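Local coordinates for protein DspB (Aggregatibacter actinomycetemcomitans, PDB 1YHT) that is a biofilm-releasing glycoside hydrolase of family 20 that acts as a beta-N-acetylhexosaminidase, probably removing N-acetylhexosamine units from the ends of surface polysaccharide, at residues His177-Gly182 and Glu233-Ser238; Glu194-Ala199 and Glu226-Asn231; Lys212-Asn217 and Thr268-Asn273; Glu261-Gly266 and Thr319-Gly324. All blocks are in the same frame, centred on the assembly; numbering follows the deposited sequence.

Interaction 1: residues His177-Gly182 and Glu233-Ser238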
# COMPACT_ATOMS: atom_id res chain seq x y z
N HIS A 177 -3.72 11.76 -3.36
CA HIS A 177 -4.17 10.45 -3.77
C HIS A 177 -4.44 9.66 -2.52
O HIS A 177 -3.68 9.77 -1.55
CB HIS A 177 -3.08 9.71 -4.56
CG HIS A 177 -2.64 10.42 -5.80
ND1 HIS A 177 -1.76 11.48 -5.77
CD2 HIS A 177 -2.96 10.23 -7.10
CE1 HIS A 177 -1.56 11.92 -7.01
NE2 HIS A 177 -2.29 11.18 -7.84
N PHE A 178 -5.42 8.78 -2.59
CA PHE A 178 -5.73 7.86 -1.49
C PHE A 178 -5.76 6.47 -2.07
O PHE A 178 -6.43 6.22 -3.08
CB PHE A 178 -7.09 8.28 -0.90
CG PHE A 178 -7.52 7.54 0.33
CD1 PHE A 178 -7.65 8.21 1.55
CD2 PHE A 178 -7.88 6.24 0.26
CE1 PHE A 178 -8.10 7.55 2.70
CE2 PHE A 178 -8.34 5.55 1.41
CZ PHE A 178 -8.43 6.22 2.64
N HIS A 179 -5.05 5.53 -1.42
CA HIS A 179 -4.92 4.19 -1.92
C HIS A 179 -5.96 3.31 -1.23
O HIS A 179 -5.96 3.17 -0.00
CB HIS A 179 -3.49 3.70 -1.74
CG HIS A 179 -3.11 2.54 -2.60
ND1 HIS A 179 -3.78 1.32 -2.55
CD2 HIS A 179 -2.15 2.40 -3.54
CE1 HIS A 179 -3.22 0.49 -3.41
NE2 HIS A 179 -2.21 1.10 -4.00
N ILE A 180 -6.86 2.74 -2.04
CA ILE A 180 -7.94 1.90 -1.56
C ILE A 180 -7.63 0.39 -1.47
O ILE A 180 -8.53 -0.45 -1.16
CB ILE A 180 -9.28 2.14 -2.36
CG1 ILE A 180 -9.15 1.65 -3.81
CG2 ILE A 180 -9.69 3.63 -2.24
CD1 ILE A 180 -10.41 1.62 -4.58
N GLY A 181 -6.38 0.04 -1.66
CA GLY A 181 -5.95 -1.32 -1.55
C GLY A 181 -6.42 -2.14 -2.73
O GLY A 181 -6.12 -1.78 -3.90
N GLY A 182 -7.16 -3.22 -2.42
CA GLY A 182 -7.71 -4.10 -3.44
C GLY A 182 -6.80 -5.26 -3.87
O GLY A 182 -6.92 -5.78 -4.99
N GLU A 233 -6.08 5.11 -10.49
CA GLU A 233 -4.68 4.94 -10.86
C GLU A 233 -4.15 3.64 -10.28
O GLU A 233 -4.41 3.33 -9.12
CB GLU A 233 -3.84 6.15 -10.42
CG GLU A 233 -4.39 7.49 -10.96
CD GLU A 233 -3.59 8.72 -10.59
OE1 GLU A 233 -2.61 8.62 -9.82
OE2 GLU A 233 -3.97 9.83 -11.05
N ILE A 234 -3.47 2.84 -11.11
CA ILE A 234 -3.13 1.49 -10.75
C ILE A 234 -1.67 1.34 -10.28
O ILE A 234 -0.73 1.80 -10.98
CB ILE A 234 -3.38 0.52 -11.90
CG1 ILE A 234 -4.83 0.67 -12.48
CG2 ILE A 234 -3.05 -0.90 -11.47
CD1 ILE A 234 -5.89 0.84 -11.45
N THR A 235 -1.51 0.71 -9.12
CA THR A 235 -0.20 0.25 -8.62
C THR A 235 -0.03 -1.23 -8.95
O THR A 235 -0.58 -2.10 -8.26
CB THR A 235 -0.00 0.60 -7.08
OG1 THR A 235 -1.03 0.01 -6.26
CG2 THR A 235 -0.06 2.05 -6.90
N TYR A 236 0.69 -1.50 -10.04
CA TYR A 236 0.76 -2.82 -10.70
C TYR A 236 1.94 -3.62 -10.21
O TYR A 236 3.10 -3.34 -10.61
CB TYR A 236 0.84 -2.68 -12.25
CG TYR A 236 0.38 -3.93 -12.97
CD1 TYR A 236 -0.86 -3.98 -13.63
CD2 TYR A 236 1.13 -5.11 -12.93
CE1 TYR A 236 -1.33 -5.16 -14.25
CE2 TYR A 236 0.69 -6.27 -13.55
CZ TYR A 236 -0.54 -6.29 -14.25
OH TYR A 236 -1.00 -7.48 -14.86
N TRP A 237 1.68 -4.61 -9.36
CA TRP A 237 2.74 -5.32 -8.66
C TRP A 237 3.09 -6.71 -9.20
O TRP A 237 4.23 -7.14 -9.10
CB TRP A 237 2.47 -5.41 -7.19
CG TRP A 237 1.35 -6.28 -6.76
CD1 TRP A 237 0.03 -6.00 -6.83
CD2 TRP A 237 1.46 -7.56 -6.17
NE1 TRP A 237 -0.70 -7.03 -6.32
CE2 TRP A 237 0.15 -8.02 -5.91
CE3 TRP A 237 2.54 -8.38 -5.83
CZ2 TRP A 237 -0.12 -9.23 -5.30
CZ3 TRP A 237 2.29 -9.61 -5.21
CH2 TRP A 237 0.97 -10.03 -4.95
N SER A 238 2.08 -7.40 -9.74
CA SER A 238 2.28 -8.73 -10.31
C SER A 238 1.11 -9.08 -11.23
O SER A 238 -0.06 -8.78 -10.93
CB SER A 238 2.35 -9.74 -9.18
OG SER A 238 2.67 -11.02 -9.67
O HOH W 1 -2.43 11.72 -10.54

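Interaction 2: residues Glu194-Ala199 and Glu226-Asn231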
# COMPACT_ATOMS: atom_id res chain seq x y z
N GLU A 194 -18.96 -7.59 -8.10
CA GLU A 194 -19.29 -6.64 -7.03
C GLU A 194 -18.10 -5.77 -6.62
O GLU A 194 -18.29 -4.68 -6.09
CB GLU A 194 -19.87 -7.37 -5.81
CG GLU A 194 -21.24 -7.94 -6.05
CD GLU A 194 -22.32 -6.87 -6.14
OE1 GLU A 194 -22.12 -5.72 -5.63
OE2 GLU A 194 -23.38 -7.22 -6.74
N PHE A 195 -16.88 -6.25 -6.87
CA PHE A 195 -15.71 -5.46 -6.59
C PHE A 195 -15.66 -4.20 -7.45
O PHE A 195 -15.31 -3.13 -6.97
CB PHE A 195 -14.42 -6.28 -6.72
CG PHE A 195 -13.19 -5.47 -6.45
CD1 PHE A 195 -12.96 -4.99 -5.15
CD2 PHE A 195 -12.33 -5.10 -7.49
CE1 PHE A 195 -11.87 -4.19 -4.88
CE2 PHE A 195 -11.19 -4.29 -7.24
CZ PHE A 195 -10.96 -3.83 -5.94
N ILE A 196 -16.04 -4.31 -8.73
CA ILE A 196 -16.09 -3.15 -9.63
C ILE A 196 -16.97 -2.08 -9.02
O ILE A 196 -16.59 -0.89 -8.94
CB ILE A 196 -16.67 -3.51 -11.00
CG1 ILE A 196 -15.84 -4.62 -11.66
CG2 ILE A 196 -16.82 -2.28 -11.90
CD1 ILE A 196 -14.41 -4.44 -11.61
N THR A 197 -18.15 -2.51 -8.59
CA THR A 197 -19.12 -1.62 -8.00
C THR A 197 -18.56 -0.95 -6.74
O THR A 197 -18.74 0.25 -6.52
CB THR A 197 -20.41 -2.41 -7.66
OG1 THR A 197 -20.88 -3.05 -8.86
CG2 THR A 197 -21.47 -1.52 -7.11
N TYR A 198 -17.93 -1.75 -5.89
CA TYR A 198 -17.38 -1.30 -4.62
C TYR A 198 -16.24 -0.30 -4.89
O TYR A 198 -16.21 0.78 -4.34
CB TYR A 198 -16.86 -2.54 -3.86
CG TYR A 198 -16.14 -2.28 -2.53
CD1 TYR A 198 -16.85 -1.89 -1.39
CD2 TYR A 198 -14.75 -2.44 -2.43
CE1 TYR A 198 -16.19 -1.64 -0.18
CE2 TYR A 198 -14.08 -2.18 -1.22
CZ TYR A 198 -14.81 -1.78 -0.09
OH TYR A 198 -14.18 -1.54 1.12
N ALA A 199 -15.30 -0.67 -5.74
CA ALA A 199 -14.13 0.18 -6.00
C ALA A 199 -14.59 1.48 -6.68
O ALA A 199 -14.10 2.55 -6.35
CB ALA A 199 -13.11 -0.56 -6.85
N GLU A 226 -13.17 -2.81 -18.01
CA GLU A 226 -13.66 -1.67 -18.73
C GLU A 226 -14.81 -0.99 -18.00
O GLU A 226 -15.15 0.11 -18.39
CB GLU A 226 -14.07 -2.08 -20.15
CG GLU A 226 -12.95 -2.75 -20.94
CD GLU A 226 -13.40 -3.39 -22.24
OE1 GLU A 226 -14.03 -4.48 -22.23
OE2 GLU A 226 -13.15 -2.75 -23.28
N GLN A 227 -15.36 -1.59 -16.93
CA GLN A 227 -16.39 -0.95 -16.08
C GLN A 227 -15.81 -0.07 -14.96
O GLN A 227 -16.51 0.65 -14.29
CB GLN A 227 -17.25 -2.04 -15.42
CG GLN A 227 -18.00 -2.94 -16.40
CD GLN A 227 -18.51 -4.22 -15.78
OE1 GLN A 227 -19.07 -4.21 -14.70
NE2 GLN A 227 -18.30 -5.35 -16.46
N ILE A 228 -14.50 -0.15 -14.76
CA ILE A 228 -13.80 0.58 -13.69
C ILE A 228 -13.67 2.02 -14.11
O ILE A 228 -13.45 2.29 -15.29
CB ILE A 228 -12.36 -0.08 -13.48
CG1 ILE A 228 -12.50 -1.27 -12.57
CG2 ILE A 228 -11.35 0.89 -12.93
CD1 ILE A 228 -12.57 -0.89 -11.07
N ASN A 229 -13.85 2.92 -13.15
CA ASN A 229 -13.58 4.35 -13.31
C ASN A 229 -12.22 4.50 -13.97
O ASN A 229 -11.23 4.10 -13.39
CB ASN A 229 -13.57 5.04 -11.91
CG ASN A 229 -13.32 6.56 -11.95
OD1 ASN A 229 -12.95 7.11 -12.97
ND2 ASN A 229 -13.52 7.24 -10.81
N PRO A 230 -12.17 5.08 -15.17
CA PRO A 230 -10.87 5.11 -15.81
C PRO A 230 -9.90 6.07 -15.19
O PRO A 230 -8.77 6.09 -15.61
CB PRO A 230 -11.19 5.53 -17.25
CG PRO A 230 -12.47 6.33 -17.16
CD PRO A 230 -13.22 5.74 -15.97
N ASN A 231 -10.35 6.89 -14.23
CA ASN A 231 -9.44 7.77 -13.50
C ASN A 231 -8.71 7.07 -12.32
O ASN A 231 -7.79 7.65 -11.73
CB ASN A 231 -10.17 9.01 -12.97
CG ASN A 231 -10.57 9.99 -14.08
OD1 ASN A 231 -11.58 10.71 -13.95
ND2 ASN A 231 -9.80 10.04 -15.16

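Interaction 3: residues Lys212-Asn217 and Thr268-Asn273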
# COMPACT_ATOMS: atom_id res chain seq x y z
N LYS A 212 -7.73 11.82 -5.85
CA LYS A 212 -7.58 10.73 -6.78
C LYS A 212 -7.39 9.41 -6.04
O LYS A 212 -7.00 9.38 -4.87
CB LYS A 212 -6.40 10.98 -7.71
CG LYS A 212 -6.64 12.16 -8.62
CD LYS A 212 -5.30 12.65 -9.10
CE LYS A 212 -5.37 13.72 -10.08
NZ LYS A 212 -4.00 14.23 -10.35
N THR A 213 -7.72 8.33 -6.73
CA THR A 213 -7.69 6.98 -6.19
C THR A 213 -6.50 6.20 -6.75
O THR A 213 -6.22 6.21 -7.96
CB THR A 213 -9.04 6.25 -6.58
OG1 THR A 213 -10.16 7.03 -6.14
CG2 THR A 213 -9.11 4.85 -6.03
N ARG A 214 -5.80 5.52 -5.86
CA ARG A 214 -4.83 4.50 -6.21
C ARG A 214 -5.37 3.13 -5.77
O ARG A 214 -6.09 3.00 -4.76
CB ARG A 214 -3.44 4.81 -5.61
CG ARG A 214 -2.78 6.01 -6.24
CD ARG A 214 -1.67 5.66 -7.26
NE ARG A 214 -1.27 6.85 -8.01
CZ ARG A 214 -0.25 7.66 -7.71
NH1 ARG A 214 0.59 7.40 -6.70
NH2 ARG A 214 -0.06 8.77 -8.44
N MET A 215 -5.02 2.12 -6.55
CA MET A 215 -5.49 0.77 -6.31
C MET A 215 -4.54 -0.30 -6.85
O MET A 215 -3.98 -0.12 -7.91
CB MET A 215 -6.86 0.62 -7.00
CG MET A 215 -7.57 -0.59 -6.58
SD MET A 215 -9.20 -0.68 -7.41
CE MET A 215 -8.65 -1.23 -8.99
N TRP A 216 -4.40 -1.43 -6.12
CA TRP A 216 -3.61 -2.57 -6.55
C TRP A 216 -4.28 -3.20 -7.80
O TRP A 216 -5.49 -3.05 -8.00
CB TRP A 216 -3.47 -3.62 -5.41
CG TRP A 216 -2.72 -3.16 -4.18
CD1 TRP A 216 -3.21 -3.02 -2.92
CD2 TRP A 216 -1.34 -2.78 -4.12
NE1 TRP A 216 -2.21 -2.59 -2.07
CE2 TRP A 216 -1.06 -2.44 -2.78
CE3 TRP A 216 -0.29 -2.78 -5.05
CZ2 TRP A 216 0.21 -2.05 -2.35
CZ3 TRP A 216 0.95 -2.42 -4.65
CH2 TRP A 216 1.21 -2.04 -3.28
N ASN A 217 -3.50 -3.87 -8.66
CA ASN A 217 -4.09 -4.39 -9.93
C ASN A 217 -4.91 -5.68 -9.85
O ASN A 217 -5.46 -6.10 -10.84
CB ASN A 217 -3.02 -4.58 -11.00
CG ASN A 217 -2.04 -5.65 -10.65
OD1 ASN A 217 -1.18 -5.45 -9.79
ND2 ASN A 217 -2.16 -6.82 -11.28
N THR A 268 -3.65 5.41 -15.94
CA THR A 268 -2.45 5.71 -15.19
C THR A 268 -2.00 4.46 -14.47
O THR A 268 -2.75 3.87 -13.70
CB THR A 268 -2.73 6.83 -14.20
OG1 THR A 268 -3.13 7.98 -14.95
CG2 THR A 268 -1.53 7.18 -13.37
N VAL A 269 -0.77 4.03 -14.73
CA VAL A 269 -0.25 2.85 -14.08
C VAL A 269 1.17 3.13 -13.57
O VAL A 269 2.05 3.54 -14.34
CB VAL A 269 -0.23 1.64 -15.01
CG1 VAL A 269 0.19 0.40 -14.21
CG2 VAL A 269 -1.63 1.41 -15.71
N LEU A 270 1.40 2.81 -12.30
CA LEU A 270 2.74 2.80 -11.69
C LEU A 270 3.21 1.37 -11.56
O LEU A 270 2.43 0.48 -11.18
CB LEU A 270 2.75 3.47 -10.30
CG LEU A 270 2.55 4.98 -10.25
CD1 LEU A 270 1.05 5.35 -10.49
CD2 LEU A 270 3.03 5.56 -8.93
N ASN A 271 4.49 1.17 -11.85
CA ASN A 271 5.08 -0.13 -11.86
C ASN A 271 5.64 -0.44 -10.47
O ASN A 271 6.58 0.18 -10.01
CB ASN A 271 6.19 -0.16 -12.93
CG ASN A 271 6.80 -1.55 -13.13
OD1 ASN A 271 6.44 -2.50 -12.43
ND2 ASN A 271 7.72 -1.67 -14.11
N TYR A 272 5.06 -1.42 -9.82
CA TYR A 272 5.48 -1.85 -8.50
C TYR A 272 6.16 -3.23 -8.56
O TYR A 272 6.37 -3.85 -7.52
CB TYR A 272 4.29 -1.89 -7.58
CG TYR A 272 3.95 -0.59 -6.85
CD1 TYR A 272 3.69 0.59 -7.54
CD2 TYR A 272 3.84 -0.55 -5.45
CE1 TYR A 272 3.33 1.77 -6.87
CE2 TYR A 272 3.44 0.62 -4.79
CZ TYR A 272 3.20 1.79 -5.51
OH TYR A 272 2.78 2.99 -4.88
N ASN A 273 6.47 -3.69 -9.79
CA ASN A 273 7.07 -5.05 -10.07
C ASN A 273 7.68 -5.69 -8.85
O ASN A 273 8.76 -5.30 -8.44
CB ASN A 273 8.13 -4.93 -11.17
CG ASN A 273 8.75 -6.28 -11.58
OD1 ASN A 273 8.77 -7.23 -10.80
ND2 ASN A 273 9.26 -6.34 -12.79
O HOH W 2 1.00 5.07 -5.06

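Interaction 4: residues Glu261-Gly266 and Thr319-Gly324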
# COMPACT_ATOMS: atom_id res chain seq x y z
N GLU A 261 -1.94 -3.82 -21.45
CA GLU A 261 -3.37 -3.74 -21.74
C GLU A 261 -4.04 -2.56 -21.05
O GLU A 261 -4.89 -1.88 -21.64
CB GLU A 261 -4.06 -5.04 -21.42
CG GLU A 261 -3.85 -6.06 -22.52
CD GLU A 261 -4.06 -7.49 -22.08
OE1 GLU A 261 -4.23 -7.80 -20.88
OE2 GLU A 261 -4.07 -8.35 -22.98
N LEU A 262 -3.60 -2.27 -19.82
CA LEU A 262 -4.09 -1.13 -19.07
C LEU A 262 -3.64 0.17 -19.72
O LEU A 262 -4.43 1.10 -19.86
CB LEU A 262 -3.60 -1.21 -17.62
CG LEU A 262 -4.29 -2.29 -16.75
CD1 LEU A 262 -3.62 -2.41 -15.39
CD2 LEU A 262 -5.75 -2.05 -16.59
N LEU A 263 -2.37 0.21 -20.12
CA LEU A 263 -1.81 1.40 -20.79
C LEU A 263 -2.54 1.71 -22.08
O LEU A 263 -2.87 2.86 -22.38
CB LEU A 263 -0.33 1.19 -21.09
CG LEU A 263 0.60 1.04 -19.89
CD1 LEU A 263 2.02 0.84 -20.35
CD2 LEU A 263 0.51 2.22 -18.95
N ALA A 264 -2.84 0.64 -22.82
CA ALA A 264 -3.58 0.76 -24.09
C ALA A 264 -4.96 1.35 -23.89
O ALA A 264 -5.41 2.10 -24.75
CB ALA A 264 -3.67 -0.54 -24.76
N LYS A 265 -5.62 1.03 -22.77
CA LYS A 265 -6.89 1.63 -22.41
C LYS A 265 -6.79 3.02 -21.79
O LYS A 265 -7.79 3.61 -21.51
CB LYS A 265 -7.71 0.71 -21.51
CG LYS A 265 -8.59 -0.30 -22.28
CD LYS A 265 -9.85 0.36 -22.88
CE LYS A 265 -11.04 0.22 -21.91
NZ LYS A 265 -12.19 1.15 -22.10
N GLY A 266 -5.61 3.56 -21.58
CA GLY A 266 -5.53 4.91 -21.04
C GLY A 266 -5.32 5.06 -19.54
O GLY A 266 -5.32 6.18 -19.03
N THR A 319 8.31 3.64 -22.52
CA THR A 319 8.11 3.89 -21.07
C THR A 319 7.51 5.26 -20.71
O THR A 319 7.04 5.43 -19.59
CB THR A 319 9.39 3.64 -20.22
OG1 THR A 319 10.40 4.59 -20.57
CG2 THR A 319 9.90 2.21 -20.40
N HIS A 320 7.48 6.23 -21.64
CA HIS A 320 6.78 7.52 -21.41
C HIS A 320 5.33 7.36 -20.91
O HIS A 320 4.80 8.27 -20.24
CB HIS A 320 6.70 8.36 -22.69
CG HIS A 320 7.97 9.08 -23.03
ND1 HIS A 320 8.06 9.98 -24.06
CD2 HIS A 320 9.20 9.03 -22.46
CE1 HIS A 320 9.29 10.47 -24.12
NE2 HIS A 320 10.01 9.89 -23.17
N GLU A 321 4.71 6.25 -21.26
CA GLU A 321 3.33 5.95 -20.85
C GLU A 321 3.16 5.44 -19.41
O GLU A 321 2.03 5.38 -18.91
CB GLU A 321 2.73 4.89 -21.78
CG GLU A 321 2.63 5.36 -23.22
CD GLU A 321 1.81 4.42 -24.10
OE1 GLU A 321 1.78 3.20 -23.83
OE2 GLU A 321 1.20 4.90 -25.08
N ILE A 322 4.26 4.98 -18.81
CA ILE A 322 4.24 4.44 -17.46
C ILE A 322 4.42 5.63 -16.52
O ILE A 322 5.35 6.43 -16.62
CB ILE A 322 5.29 3.31 -17.23
CG1 ILE A 322 4.94 2.07 -18.07
CG2 ILE A 322 5.35 2.94 -15.74
CD1 ILE A 322 6.10 1.06 -18.20
N ALA A 323 3.48 5.78 -15.60
CA ALA A 323 3.37 7.00 -14.81
C ALA A 323 4.50 7.10 -13.74
O ALA A 323 4.85 8.18 -13.32
CB ALA A 323 1.98 7.05 -14.19
N GLY A 324 5.11 5.99 -13.38
CA GLY A 324 6.08 5.96 -12.27
C GLY A 324 6.29 4.56 -11.71
O GLY A 324 5.99 3.56 -12.39

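Interaction 1: residues His177-Gly182 and Glu233-Ser238
T235 and H179 meet inside the TIM barrel, reaching across strand 212-216, which lies between their parallel strands 177-181 and 233-236. The nearest alpha carbons, those of H179 and E233, are 9.0 Å apart, so side chains make the whole contact. CG of H179 stands anti to the backbone N (chi1 -161°), which carries the imidazole past strand 212-216, and NE2 makes a hydrogen bond of 2.8 Å with OG1 of T235. The hydroxyl sits at the ring edge, near its plane. At the other nitrogen of the same imidazole, G181 N donates to ND1 over 3.0 Å. The ring is thus gripped at both nitrogens, which fixes its rotation, and H51 stacks on it. H179 is also the first residue of the H-x-G-G-D-E signature of family 20. At the N-terminal ends of the two strands the extended side chain of E233 crosses H177 at about a right angle. E233 OE1 forms a salt bridge with R214 and lies 3.2 Å from H177 CD2, without bonding to the ring. A water bridges the two groups instead, between H177 NE2, 2.8 Å away, and E233 OE2, while H177 ND1 is bonded to E110.

Interaction 2: residues Glu194-Ala199 and Glu226-Asn231
On the outside of the TIM barrel, I196 of helix 192-208 packs against Q227 and I228 in the connection that leads into strand 233-236. The backbones come close here, the alpha carbons of I196 and I228 being 6.0 Å apart. The two branches of I196 divide the work. CG2, anti to the backbone N, presses on Q227 CB at 3.6 Å, while the longer branch carries CD1 to 3.8 Å from I228 CG1. Both neighbours cross the I196 side chain at about a right angle, so each touches it over a few carbons. One helical turn on, A199 CB adds a looser contact, 4.3 Å from I228 CD1. The same methyl lies over one face of the F195 ring, toward its rim, and also touches M215 of the barrel wall. I228 is buried against the helix, whereas Q227 lies exposed at the border. Beyond it N229 folds the chain in an Asx turn, its OD1 accepting from N231 N at 2.9 Å with the donor well above the carbonyl plane. No hydrogen bond joins the two segments themselves. The next helix residue, N200, supplies that polarity, its side-chain amide bonding Q227 O and N229 N. The chemistry implies a division of labour: aliphatic carbons fill the interface, while asparagine amides tie down the backbone of the connection beside it.

Interaction 3: residues Lys212-Asn217 and Thr268-Asn273
W216 and Y272 form the aromatic part of this contact, an offset edge-to-face pair. The six-membered ring of W216 turns its edge toward the face of Y272, with the two centroids 5.3 Å apart and the planes at 88°. The touching atoms are W216 CZ3 and Y272 CD2, at 3.5 Å. CG of W216 is anti to its carbonyl carbon (chi1 -64°), and from there the far rim of the indole extends to the tyrosine. W216 NE1 bonds E114, and the indole also meets H179 and W237.

The second kind of packing sets an aliphatic group on a charged plane. L270 CD1 lies over one face of the R214 guanidinium, toward its rim, 3.7 Å from NE. L270 CD2 extends the cover, standing 3.8 Å from R214 NH1. A bend at chi2 (-103°) turns the arginine chain; NE has E233 as its partner, while the leucine methyls pack on the guanidinium.

Polar linkage runs through one water. It accepts from R214 NH1 at 2.9 Å, in the guanidinium plane, and is hydrogen-bonded to Y272 OH at 2.7 Å. That hydroxyl also pairs with H51, which helps to set the tyrosine in place.

The two segments lie on either side of strand 233-236, and these buried side chains pack inside the TIM barrel. A bound acetic acid molecule, probably from the crystallisation liquor, lies about 3 Å from the W216 side chain; this is consistent with a place in the sugar pocket, where family 20 enzymes use tryptophans to surround the substrate.

Interaction 4: residues Glu261-Gly266 and Thr319-Gly324
L263, on the last turn of helix 259-264, reaches across to E321 and I322 in the chain that enters strand 324-329 of the barrel. Taken in order, segment 319-324 opens with a short 3-10 turn, in which T319 O accepts from I322 N at 2.9 Å. The turn brings the backbone of E321 up to the helix. E321 O lies 3.5 Å from L263 CD2, a methyl resting against a carbonyl, and L263 CA is the nearest alpha carbon to that of E321, 6.9 Å away. The extended E321 side chain runs along the exposed border of the contact, where OE1 comes only to 4.0 Å from L263 CB. I322 follows and is buried. Its CG1 meets the other leucine methyl, CD1, at 3.9 Å. L263 thus divides its fork between two successive residues: CD2 takes the backbone of E321 and CD1 the side chain of I322. Its chi1 of -65° sets CG anti to the carbonyl carbon, which places the two methyls against them. L263 also touches V269, so it contacts both the connection and the strand that follows its own helix. A323 then pairs through its backbone with V269 and Q18, and G324 with N271, bringing the chain into the sheet. On the helix side the chain turns away in a Schellman motif, with G266 N bonded to L263 O at 2.9 Å and G266 at positive phi. No hydrogen bond or salt bridge crosses between the two segments, so the contact rests on van der Waals packing by one leucine, with a carboxylate at its exposed border.

Interactions 1 and 3 interlock in the barrel, their centres 4 Å apart, alternating along four successive strands of one sheet: 177-181, 212-216, 233-236 and 269-271. Probable backbone hydrogen bonds knit them, E233 N to T213 O at 2.8 Å and I234 O to L270 N at 2.7 Å. The acetic acid near W216, though probably from the crystallisation liquor, may mark the sugar pocket close to both. Interaction 2 backs the wall, A199 CB lying 3.9 Å from M215 SD. Interaction 4 joins interaction 3 through probable bonds of 2.9 Å, N271 N to G324 O and A323 N to V269 O. Outside, E226 and K265 bring interactions 2 and 4 into touch, although their centres are 18 Å apart.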